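Local coordinates for protein reducing-end xylose-releasing exo-oligoxylanase Rex8A (PDB 6SUD) that hydrolyses xylooligosaccharides of three to six units, linear or branched, releasing xylose from their reducing ends during xylan breakdown, at residues L229-L239 against D283-I293; I300-Y308 against P318-N329. The protein carries 1 engineered substitution. All blocks are in the same frame, centred on the assembly; numbering follows the deposited sequence.

In the fold
Both contacts belong to the glycosyl hydrolase family 8 fold and follow one another along the chain: interaction 1 closes at the helix 285-297, and interaction 2 opens just beyond that helix, in the loop before strand 306-308. Their centres lie about 18 Å apart, and they meet where Ile293 packs on Asn329 and Leu239 on Tyr308. Phe296 and Phe297, at the end of helix 285-297, receive side chains from both. Interaction 1 ties the end of helix 215-232 to this helix, while interaction 2 sets the next loop on helix 322-331 and bridges strand 306-308 to the residues before that helix. Of the two, only interaction 2 contains a residue of the sugar pocket, the N-cap residue His321.

Interaction 1 (L229-L239 against D283-I293); sequences LRTACHPVTGL and DPWQVQQSNRI. With EDO (1,2-ethanediol), chain E.
Arg230 lies over Trp285, its CG 3.9 Å from the centroid of the six-membered ring and close to the ring normal, a CH-pi contact. The aliphatic part of the arginine thus covers one indole face, while CB of Gln289, one helical turn on, covers the opposite face and CB of Cys233 meets the edge. Beyond the ring the arginine chain bends at chi3 (-76°), which carries NH1 to OD2 of Asp283 at 2.8 Å in a salt bridge. OD2 lies near the guanidinium plane, but the nitrogen reaches it from above the carboxylate plane. The other oxygen of Asp283 accepts from Trp285 N, capping the start of the helix, so one carboxylate serves both the arginine side chain and the tryptophan backbone.

Farther along, Gln289 NE2 gives an almost straight bond of 2.6 Å to Gly238 O, in the carbonyl plane and on a lone pair. Gly238 comes so near the helix that a CB there would clash with Ile293 N. Arg292 runs extended alongside residues 235-237 and sets a guanidinium face against Pro235 O. A water donates to His234 O and Gln289 OE1 and accepts from Arg292 NH1. The contact is a helix end and the loop after it packed along the first nine residues of helix 285-297, in the (alpha/alpha)6 barrel of family 8.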
loop_
_atom_site.group_PDB
_atom_site.type_symbol
_atom_site.label_atom_id
_atom_site.label_comp_id
_atom_site.label_asym_id
_atom_site.label_seq_id
_atom_site.Cartn_x
_atom_site.Cartn_y
_atom_site.Cartn_z
ATOM N N LEU A 229 0.214 11.582 10.139
ATOM C CA LEU A 229 0.457 12.110 8.760
ATOM C C LEU A 229 0.332 13.626 8.740
ATOM O O LEU A 229 1.023 14.228 7.938
ATOM C CB LEU A 229 -0.470 11.478 7.726
ATOM C CG LEU A 229 -0.312 9.966 7.693
ATOM C CD1 LEU A 229 -1.517 9.279 7.096
ATOM C CD2 LEU A 229 0.992 9.573 7.034
ATOM N N ARG A 230 -0.482 14.237 9.605
ATOM C CA ARG A 230 -0.512 15.728 9.657
ATOM C C ARG A 230 0.862 16.256 10.100
ATOM O O ARG A 230 1.164 17.377 9.724
ATOM C CB ARG A 230 -1.621 16.243 10.580
ATOM C CG ARG A 230 -3.021 15.849 10.126
ATOM C CD ARG A 230 -4.138 16.649 10.777
ATOM N NE ARG A 230 -4.415 16.250 12.156
ATOM C CZ ARG A 230 -5.228 15.254 12.520
ATOM N NH1 ARG A 230 -5.840 14.518 11.609
ATOM N NH2 ARG A 230 -5.417 14.986 13.801
ATOM N N THR A 231 1.640 15.502 10.890
ATOM C CA THR A 231 2.971 15.926 11.417
ATOM C C THR A 231 4.096 15.570 10.444
ATOM O O THR A 231 5.115 16.297 10.453
ATOM C CB THR A 231 3.281 15.332 12.801
ATOM O OG1 THR A 231 3.491 13.923 12.669
ATOM C CG2 THR A 231 2.188 15.627 13.804
ATOM N N ALA A 232 3.940 14.523 9.625
ATOM C CA ALA A 232 5.018 14.029 8.731
ATOM C C ALA A 232 5.027 14.802 7.417
ATOM O O ALA A 232 6.111 14.903 6.806
ATOM C CB ALA A 232 4.872 12.553 8.457
ATOM N N CYS A 233 3.876 15.289 6.963
ATOM C CA CYS A 233 3.795 15.917 5.616
ATOM C C CYS A 233 4.170 17.398 5.674
ATOM O O CYS A 233 3.624 18.108 6.518
ATOM C CB CYS A 233 2.403 15.780 5.035
ATOM S SG CYS A 233 2.008 14.061 4.655
ATOM N N HIS A 234 5.020 17.838 4.754
ATOM C CA HIS A 234 5.547 19.222 4.696
ATOM C C HIS A 234 4.378 20.176 4.453
ATOM O O HIS A 234 3.520 19.926 3.616
ATOM C CB HIS A 234 6.682 19.338 3.683
ATOM C CG HIS A 234 7.398 20.624 3.837
ATOM N ND1 HIS A 234 6.908 21.783 3.279
ATOM C CD2 HIS A 234 8.494 20.950 4.554
ATOM C CE1 HIS A 234 7.697 22.784 3.639
ATOM N NE2 HIS A 234 8.679 22.301 4.428
ATOM N N PRO A 235 4.268 21.270 5.224
ATOM C CA PRO A 235 3.076 22.118 5.174
ATOM C C PRO A 235 2.953 23.043 3.957
ATOM O O PRO A 235 1.863 23.557 3.732
ATOM C CB PRO A 235 3.162 22.971 6.452
ATOM C CG PRO A 235 4.260 22.355 7.277
ATOM C CD PRO A 235 5.192 21.669 6.298
ATOM N N VAL A 236 4.037 23.204 3.193
ATOM C CA VAL A 236 4.045 23.970 1.908
ATOM C C VAL A 236 3.926 22.991 0.723
ATOM O O VAL A 236 3.037 23.168 -0.124
ATOM C CB VAL A 236 5.282 24.884 1.776
ATOM C CG1 VAL A 236 5.358 25.548 0.414
ATOM C CG2 VAL A 236 5.331 25.944 2.844
ATOM N N THR A 237 4.774 21.965 0.676
ATOM C CA THR A 237 4.976 21.107 -0.521
ATOM C C THR A 237 4.070 19.868 -0.475
ATOM O O THR A 237 3.786 19.323 -1.540
ATOM C CB THR A 237 6.447 20.698 -0.589
ATOM O OG1 THR A 237 6.629 19.899 0.584
ATOM C CG2 THR A 237 7.404 21.874 -0.616
ATOM N N GLY A 238 3.653 19.444 0.722
ATOM C CA GLY A 238 2.898 18.197 0.956
ATOM C C GLY A 238 3.787 16.959 0.918
ATOM O O GLY A 238 3.233 15.855 1.071
ATOM N N LEU A 239 5.099 17.131 0.716
ATOM C CA LEU A 239 6.066 16.006 0.636
ATOM C C LEU A 239 6.400 15.505 2.040
ATOM O O LEU A 239 6.460 16.315 2.978
ATOM C CB LEU A 239 7.370 16.450 -0.028
ATOM C CG LEU A 239 7.262 17.079 -1.413
ATOM C CD1 LEU A 239 8.625 17.539 -1.860
ATOM C CD2 LEU A 239 6.663 16.122 -2.428
ATOM N N ASP A 283 -11.029 13.526 7.943
ATOM C CA ASP A 283 -10.023 14.588 8.218
ATOM C C ASP A 283 -9.896 15.478 6.987
ATOM O O ASP A 283 -9.205 15.139 6.018
ATOM C CB ASP A 283 -8.662 14.022 8.652
ATOM C CG ASP A 283 -7.627 15.121 8.864
ATOM O OD1 ASP A 283 -8.014 16.279 8.974
ATOM O OD2 ASP A 283 -6.472 14.813 8.930
ATOM N N PRO A 284 -10.534 16.671 7.020
ATOM C CA PRO A 284 -10.526 17.573 5.866
ATOM C C PRO A 284 -9.151 18.195 5.572
ATOM O O PRO A 284 -8.969 18.739 4.487
ATOM C CB PRO A 284 -11.627 18.609 6.195
ATOM C CG PRO A 284 -11.820 18.536 7.704
ATOM C CD PRO A 284 -11.277 17.198 8.174
ATOM N N TRP A 285 -8.176 18.067 6.478
ATOM C CA TRP A 285 -6.770 18.433 6.138
ATOM C C TRP A 285 -6.339 17.609 4.918
ATOM O O TRP A 285 -5.453 18.064 4.161
ATOM C CB TRP A 285 -5.829 18.227 7.328
ATOM C CG TRP A 285 -4.372 18.148 6.990
ATOM C CD1 TRP A 285 -3.463 19.168 6.995
ATOM C CD2 TRP A 285 -3.639 16.966 6.612
ATOM N NE1 TRP A 285 -2.225 18.698 6.657
ATOM C CE2 TRP A 285 -2.300 17.348 6.425
ATOM C CE3 TRP A 285 -3.983 15.622 6.430
ATOM C CZ2 TRP A 285 -1.316 16.440 6.041
ATOM C CZ3 TRP A 285 -3.015 14.719 6.059
ATOM C CH2 TRP A 285 -1.693 15.129 5.864
ATOM N N GLN A 286 -6.925 16.421 4.740
ATOM C CA GLN A 286 -6.537 15.473 3.663
ATOM C C GLN A 286 -6.748 16.130 2.293
ATOM O O GLN A 286 -5.909 15.933 1.373
ATOM C CB GLN A 286 -7.280 14.145 3.833
ATOM C CG GLN A 286 -6.824 13.386 5.074
ATOM C CD GLN A 286 -7.529 12.067 5.270
ATOM O OE1 GLN A 286 -8.604 11.819 4.717
ATOM N NE2 GLN A 286 -6.929 11.223 6.098
ATOM N N VAL A 287 -7.796 16.940 2.169
ATOM C CA VAL A 287 -8.100 17.664 0.901
ATOM C C VAL A 287 -6.957 18.641 0.627
ATOM O O VAL A 287 -6.466 18.650 -0.481
ATOM C CB VAL A 287 -9.480 18.337 0.973
ATOM C CG1 VAL A 287 -9.731 19.295 -0.179
ATOM C CG2 VAL A 287 -10.584 17.289 1.057
ATOM N N GLN A 288 -6.520 19.400 1.636
ATOM C CA GLN A 288 -5.458 20.424 1.468
ATOM C C GLN A 288 -4.120 19.727 1.182
ATOM O O GLN A 288 -3.431 20.179 0.263
ATOM C CB GLN A 288 -5.463 21.393 2.655
ATOM C CG GLN A 288 -6.793 22.134 2.827
ATOM C CD GLN A 288 -7.356 22.755 1.568
ATOM O OE1 GLN A 288 -6.619 23.196 0.680
ATOM N NE2 GLN A 288 -8.672 22.781 1.454
ATOM N N GLN A 289 -3.792 18.647 1.898
ATOM C CA GLN A 289 -2.576 17.828 1.672
ATOM C C GLN A 289 -2.563 17.355 0.216
ATOM O O GLN A 289 -1.538 17.500 -0.439
ATOM C CB GLN A 289 -2.515 16.631 2.623
ATOM C CG GLN A 289 -1.514 15.562 2.207
ATOM C CD GLN A 289 -0.089 16.045 2.160
ATOM O OE1 GLN A 289 0.274 17.042 2.780
ATOM N NE2 GLN A 289 0.732 15.337 1.396
ATOM N N SER A 290 -3.677 16.808 -0.272
ATOM C CA SER A 290 -3.798 16.350 -1.678
ATOM C C SER A 290 -3.584 17.529 -2.648
ATOM O O SER A 290 -2.835 17.357 -3.612
ATOM C CB SER A 290 -5.099 15.634 -1.887
ATOM O OG SER A 290 -5.205 14.545 -0.975
ATOM N N ASN A 291 -4.221 18.673 -2.427
ATOM C CA ASN A 291 -4.048 19.888 -3.277
ATOM C C ASN A 291 -2.562 20.305 -3.319
ATOM O O ASN A 291 -2.089 20.729 -4.395
ATOM C CB ASN A 291 -4.919 21.048 -2.781
ATOM C CG ASN A 291 -6.407 20.806 -2.947
ATOM O OD1 ASN A 291 -6.826 19.978 -3.744
ATOM N ND2 ASN A 291 -7.226 21.531 -2.209
ATOM N N ARG A 292 -1.871 20.251 -2.176
ATOM C CA ARG A 292 -0.478 20.748 -2.026
ATOM C C ARG A 292 0.465 19.892 -2.846
ATOM O O ARG A 292 1.234 20.468 -3.647
ATOM C CB ARG A 292 0.024 20.713 -0.580
ATOM C CG ARG A 292 -0.566 21.822 0.255
ATOM C CD ARG A 292 0.079 22.042 1.600
ATOM N NE ARG A 292 -0.804 22.985 2.291
ATOM C CZ ARG A 292 -1.488 22.755 3.411
ATOM N NH1 ARG A 292 -1.387 21.601 4.052
ATOM N NH2 ARG A 292 -2.252 23.707 3.915
ATOM N N ILE A 293 0.399 18.574 -2.666
ATOM C CA ILE A 293 1.349 17.698 -3.408
ATOM C C ILE A 293 1.050 17.815 -4.903
ATOM O O ILE A 293 2.017 17.865 -5.662
ATOM C CB ILE A 293 1.381 16.253 -2.879
ATOM C CG1 ILE A 293 2.716 15.603 -3.247
ATOM C CG2 ILE A 293 0.171 15.456 -3.333
ATOM C CD1 ILE A 293 2.906 14.193 -2.725
HETATM C C1 EDO E . 3.306 11.992 16.011
HETATM O O1 EDO E . 3.674 13.193 15.376
HETATM C C2 EDO E . 1.885 11.677 15.979
HETATM O O2 EDO E . 1.011 12.780 15.838
HETATM O O HOH W 1 0.681 19.407 3.867
HETATM O O HOH W 2 2.463 22.943 -2.941
#

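Interaction 2 (I300-Y308 against P318-N329); sequences IDVSDYRRY and PAAHPVGLLATN. Engineered in segment 318-329: Ala320 (natural residue Leu). With XYP (beta-D-xylopyranose), chain J.
Tyr305 is pressed against the start of helix 322-331, and its side chain runs from Ala319, just before the helix, to Asn329 at its tip. CB touches CB of Ala319 at 4.0 Å. With CG anti to the carbonyl carbon (chi1 -76°), the ring extends over Leu325, whose CD2 sits 3.8 Å from the ring centroid in a CH-pi contact on one face; CA of Val302 lies over the centre of the opposite face. CD2 and CE2 form the edge that faces the helix backbone: each is 3.5 Å from Pro322 O, and CE2 also comes within 3.7 Å of Leu326 N. At the tip, OH receives a weak hydrogen bond of 3.4 Å from Asn329 ND2, the amide standing almost perpendicular to the ring. Phe297 adds an edge-to-face ring contact. Replacing this tyrosine with an alanine would probably open a gap between Val302 and Leu325 and deprive the Asn329 amide of its weak hydroxyl partner.

From the face it covers, Val302 sends CG1 to Pro322 and CG2 to Leu326. The backbone of Tyr305 takes part too, since its O accepts a nearly straight 2.9 Å bond from Ala319 N, next to the antiparallel, non-hydrogen-bonded pair Arg306-Pro318. Two residues after Ala319, at the N-cap position, His321 NE2 is hydrogen-bonded to O1 of a bound xylose (2.6 Å), while Asp362 holds its ND1. The contact therefore combines a short antiparallel bridge with a loop packed on a helix, whose N-cap histidine belongs to the xylose pocket of this (alpha/alpha)6-barrel enzyme.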
loop_
_atom_site.group_PDB
_atom_site.type_symbol
_atom_site.label_atom_id
_atom_site.label_comp_id
_atom_site.label_asym_id
_atom_site.label_seq_id
_atom_site.Cartn_x
_atom_site.Cartn_y
_atom_site.Cartn_z
ATOM N N ILE A 300 5.816 20.034 -13.347
ATOM C CA ILE A 300 7.035 19.185 -13.455
ATOM C C ILE A 300 6.718 17.987 -14.345
ATOM O O ILE A 300 5.760 17.240 -14.053
ATOM C CB ILE A 300 7.595 18.760 -12.086
ATOM C CG1 ILE A 300 7.891 19.980 -11.202
ATOM C CG2 ILE A 300 8.826 17.890 -12.304
ATOM C CD1 ILE A 300 8.215 19.658 -9.757
ATOM N N ASP A 301 7.508 17.817 -15.404
ATOM C CA ASP A 301 7.347 16.665 -16.320
ATOM C C ASP A 301 7.717 15.393 -15.559
ATOM O O ASP A 301 8.735 15.409 -14.856
ATOM C CB ASP A 301 8.257 16.768 -17.539
ATOM C CG ASP A 301 7.819 15.848 -18.665
ATOM O OD1 ASP A 301 8.530 14.850 -18.907
ATOM O OD2 ASP A 301 6.755 16.105 -19.265
ATOM N N VAL A 302 6.969 14.314 -15.782
ATOM C CA VAL A 302 7.220 12.975 -15.171
ATOM C C VAL A 302 8.656 12.532 -15.477
ATOM O O VAL A 302 9.305 11.966 -14.593
ATOM C CB VAL A 302 6.196 11.951 -15.691
ATOM C CG1 VAL A 302 6.507 10.539 -15.227
ATOM C CG2 VAL A 302 4.778 12.332 -15.309
ATOM N N SER A 303 9.170 12.806 -16.672
ATOM C CA SER A 303 10.546 12.386 -17.046
ATOM C C SER A 303 11.597 13.233 -16.313
ATOM O O SER A 303 12.780 12.858 -16.359
ATOM C CB SER A 303 10.723 12.442 -18.531
ATOM O OG SER A 303 10.701 13.790 -18.962
ATOM N N ASP A 304 11.184 14.315 -15.650
ATOM C CA ASP A 304 12.060 15.232 -14.888
ATOM C C ASP A 304 11.953 14.981 -13.382
ATOM O O ASP A 304 12.685 15.642 -12.642
ATOM C CB ASP A 304 11.651 16.674 -15.165
ATOM C CG ASP A 304 12.724 17.677 -14.818
ATOM O OD1 ASP A 304 13.924 17.307 -14.813
ATOM O OD2 ASP A 304 12.356 18.829 -14.586
ATOM N N TYR A 305 11.045 14.108 -12.929
ATOM C CA TYR A 305 10.888 13.828 -11.477
ATOM C C TYR A 305 12.256 13.458 -10.892
ATOM O O TYR A 305 12.967 12.622 -11.470
ATOM C CB TYR A 305 9.890 12.694 -11.257
ATOM C CG TYR A 305 8.427 13.013 -11.410
ATOM C CD1 TYR A 305 7.940 14.312 -11.408
ATOM C CD2 TYR A 305 7.510 11.982 -11.516
ATOM C CE1 TYR A 305 6.583 14.579 -11.508
ATOM C CE2 TYR A 305 6.150 12.227 -11.602
ATOM C CZ TYR A 305 5.684 13.532 -11.584
ATOM O OH TYR A 305 4.345 13.769 -11.682
ATOM N N ARG A 306 12.618 14.061 -9.763
ATOM C CA ARG A 306 13.903 13.813 -9.069
ATOM C C ARG A 306 13.621 13.239 -7.678
ATOM O O ARG A 306 12.438 13.058 -7.320
ATOM C CB ARG A 306 14.686 15.118 -8.911
ATOM C CG ARG A 306 14.738 15.987 -10.155
ATOM C CD ARG A 306 15.517 15.337 -11.266
ATOM N NE ARG A 306 15.665 16.273 -12.376
ATOM C CZ ARG A 306 16.632 17.182 -12.492
ATOM N NH1 ARG A 306 17.582 17.294 -11.572
ATOM N NH2 ARG A 306 16.646 17.979 -13.547
ATOM N N ARG A 307 14.676 12.953 -6.930
ATOM C CA ARG A 307 14.600 12.920 -5.451
ATOM C C ARG A 307 14.446 14.373 -5.002
ATOM O O ARG A 307 15.037 15.238 -5.641
ATOM C CB ARG A 307 15.857 12.290 -4.848
ATOM C CG ARG A 307 15.807 12.127 -3.335
ATOM C CD ARG A 307 17.175 11.721 -2.796
ATOM N NE ARG A 307 17.645 10.452 -3.345
ATOM C CZ ARG A 307 17.395 9.240 -2.842
ATOM N NH1 ARG A 307 16.671 9.090 -1.746
ATOM N NH2 ARG A 307 17.868 8.164 -3.445
ATOM N N TYR A 308 13.691 14.639 -3.939
ATOM C CA TYR A 308 13.490 16.020 -3.430
ATOM C C TYR A 308 13.690 16.030 -1.919
ATOM O O TYR A 308 13.371 15.046 -1.288
ATOM C CB TYR A 308 12.092 16.554 -3.750
ATOM C CG TYR A 308 11.745 16.613 -5.220
ATOM C CD1 TYR A 308 12.021 17.737 -5.986
ATOM C CD2 TYR A 308 11.126 15.542 -5.842
ATOM C CE1 TYR A 308 11.708 17.772 -7.339
ATOM C CE2 TYR A 308 10.795 15.573 -7.187
ATOM C CZ TYR A 308 11.076 16.698 -7.935
ATOM O OH TYR A 308 10.787 16.700 -9.271
ATOM N N PRO A 318 17.580 11.371 -10.579
ATOM C CA PRO A 318 16.195 11.178 -11.005
ATOM C C PRO A 318 15.425 10.280 -10.030
ATOM O O PRO A 318 16.050 9.523 -9.327
ATOM C CB PRO A 318 16.350 10.441 -12.340
ATOM C CG PRO A 318 17.577 9.592 -12.105
ATOM C CD PRO A 318 18.507 10.503 -11.325
ATOM N N ALA A 319 14.096 10.362 -10.030
ATOM C CA ALA A 319 13.245 9.341 -9.378
ATOM C C ALA A 319 13.562 7.994 -10.030
ATOM O O ALA A 319 13.644 7.942 -11.271
ATOM C CB ALA A 319 11.788 9.697 -9.515
ATOM N N ALA A 320 13.732 6.940 -9.236
ATOM C CA ALA A 320 13.882 5.560 -9.749
ATOM C C ALA A 320 12.540 5.096 -10.315
ATOM O O ALA A 320 12.556 4.356 -11.294
ATOM C CB ALA A 320 14.386 4.618 -8.681
ATOM N N HIS A 321 11.418 5.524 -9.729
ATOM C CA HIS A 321 10.063 5.049 -10.111
ATOM C C HIS A 321 9.166 6.235 -10.439
ATOM O O HIS A 321 8.229 6.508 -9.701
ATOM C CB HIS A 321 9.474 4.152 -9.006
ATOM C CG HIS A 321 10.354 2.992 -8.689
ATOM N ND1 HIS A 321 10.624 1.994 -9.621
ATOM C CD2 HIS A 321 11.070 2.696 -7.583
ATOM C CE1 HIS A 321 11.472 1.134 -9.086
ATOM N NE2 HIS A 321 11.744 1.539 -7.828
ATOM N N PRO A 322 9.381 6.944 -11.572
ATOM C CA PRO A 322 8.598 8.149 -11.866
ATOM C C PRO A 322 7.137 7.894 -12.267
ATOM O O PRO A 322 6.300 8.768 -12.044
ATOM C CB PRO A 322 9.391 8.783 -13.020
ATOM C CG PRO A 322 9.974 7.591 -13.733
ATOM C CD PRO A 322 10.391 6.662 -12.606
ATOM N N VAL A 323 6.851 6.732 -12.861
ATOM C CA VAL A 323 5.462 6.302 -13.189
ATOM C C VAL A 323 4.719 6.047 -11.868
ATOM O O VAL A 323 3.559 6.496 -11.747
ATOM C CB VAL A 323 5.454 5.102 -14.156
ATOM C CG1 VAL A 323 4.072 4.466 -14.314
ATOM C CG2 VAL A 323 5.999 5.538 -15.511
ATOM N N GLY A 324 5.367 5.406 -10.895
ATOM C CA GLY A 324 4.835 5.226 -9.530
ATOM C C GLY A 324 4.467 6.554 -8.883
ATOM O O GLY A 324 3.332 6.702 -8.359
ATOM N N LEU A 325 5.369 7.525 -8.956
ATOM C CA LEU A 325 5.122 8.882 -8.426
ATOM C C LEU A 325 3.924 9.513 -9.156
ATOM O O LEU A 325 3.018 10.014 -8.469
ATOM C CB LEU A 325 6.381 9.733 -8.575
ATOM C CG LEU A 325 6.222 11.191 -8.147
ATOM C CD1 LEU A 325 5.458 11.331 -6.842
ATOM C CD2 LEU A 325 7.585 11.845 -8.031
ATOM N N LEU A 326 3.894 9.500 -10.495
ATOM C CA LEU A 326 2.736 10.051 -11.256
ATOM C C LEU A 326 1.449 9.375 -10.771
ATOM O O LEU A 326 0.461 10.081 -10.553
ATOM C CB LEU A 326 2.902 9.838 -12.763
ATOM C CG LEU A 326 1.651 10.190 -13.570
ATOM C CD1 LEU A 326 1.324 11.670 -13.416
ATOM C CD2 LEU A 326 1.800 9.798 -15.023
ATOM N N ALA A 327 1.452 8.055 -10.598
ATOM C CA ALA A 327 0.279 7.266 -10.157
ATOM C C ALA A 327 -0.228 7.776 -8.795
ATOM O O ALA A 327 -1.434 7.997 -8.684
ATOM C CB ALA A 327 0.628 5.796 -10.120
ATOM N N THR A 328 0.651 7.965 -7.811
ATOM C CA THR A 328 0.236 8.372 -6.434
ATOM C C THR A 328 -0.293 9.804 -6.495
ATOM O O THR A 328 -1.288 10.106 -5.821
ATOM C CB THR A 328 1.357 8.174 -5.411
ATOM O OG1 THR A 328 2.492 8.999 -5.676
ATOM C CG2 THR A 328 1.792 6.723 -5.356
ATOM N N ASN A 329 0.344 10.646 -7.310
ATOM C CA ASN A 329 -0.073 12.063 -7.507
ATOM C C ASN A 329 -1.479 12.098 -8.117
ATOM O O ASN A 329 -2.272 12.947 -7.717
ATOM C CB ASN A 329 0.914 12.838 -8.387
ATOM C CG ASN A 329 2.235 13.132 -7.704
ATOM O OD1 ASN A 329 2.317 13.178 -6.472
ATOM N ND2 ASN A 329 3.273 13.374 -8.494
HETATM O O1 XYP J . 12.716 -0.018 -5.962
HETATM C C1 XYP J . 11.685 -0.011 -4.966
HETATM C C2 XYP J . 11.562 -1.429 -4.413
HETATM C C3 XYP J . 10.446 -1.438 -3.404
HETATM C C4 XYP J . 10.766 -0.478 -2.280
HETATM C C5 XYP J . 11.055 0.912 -2.827
HETATM O O2 XYP J . 11.270 -2.424 -5.414
HETATM O O3 XYP J . 10.284 -2.761 -2.891
HETATM O O4 XYP J . 9.634 -0.484 -1.404
HETATM O O5 XYP J . 12.038 0.867 -3.876
#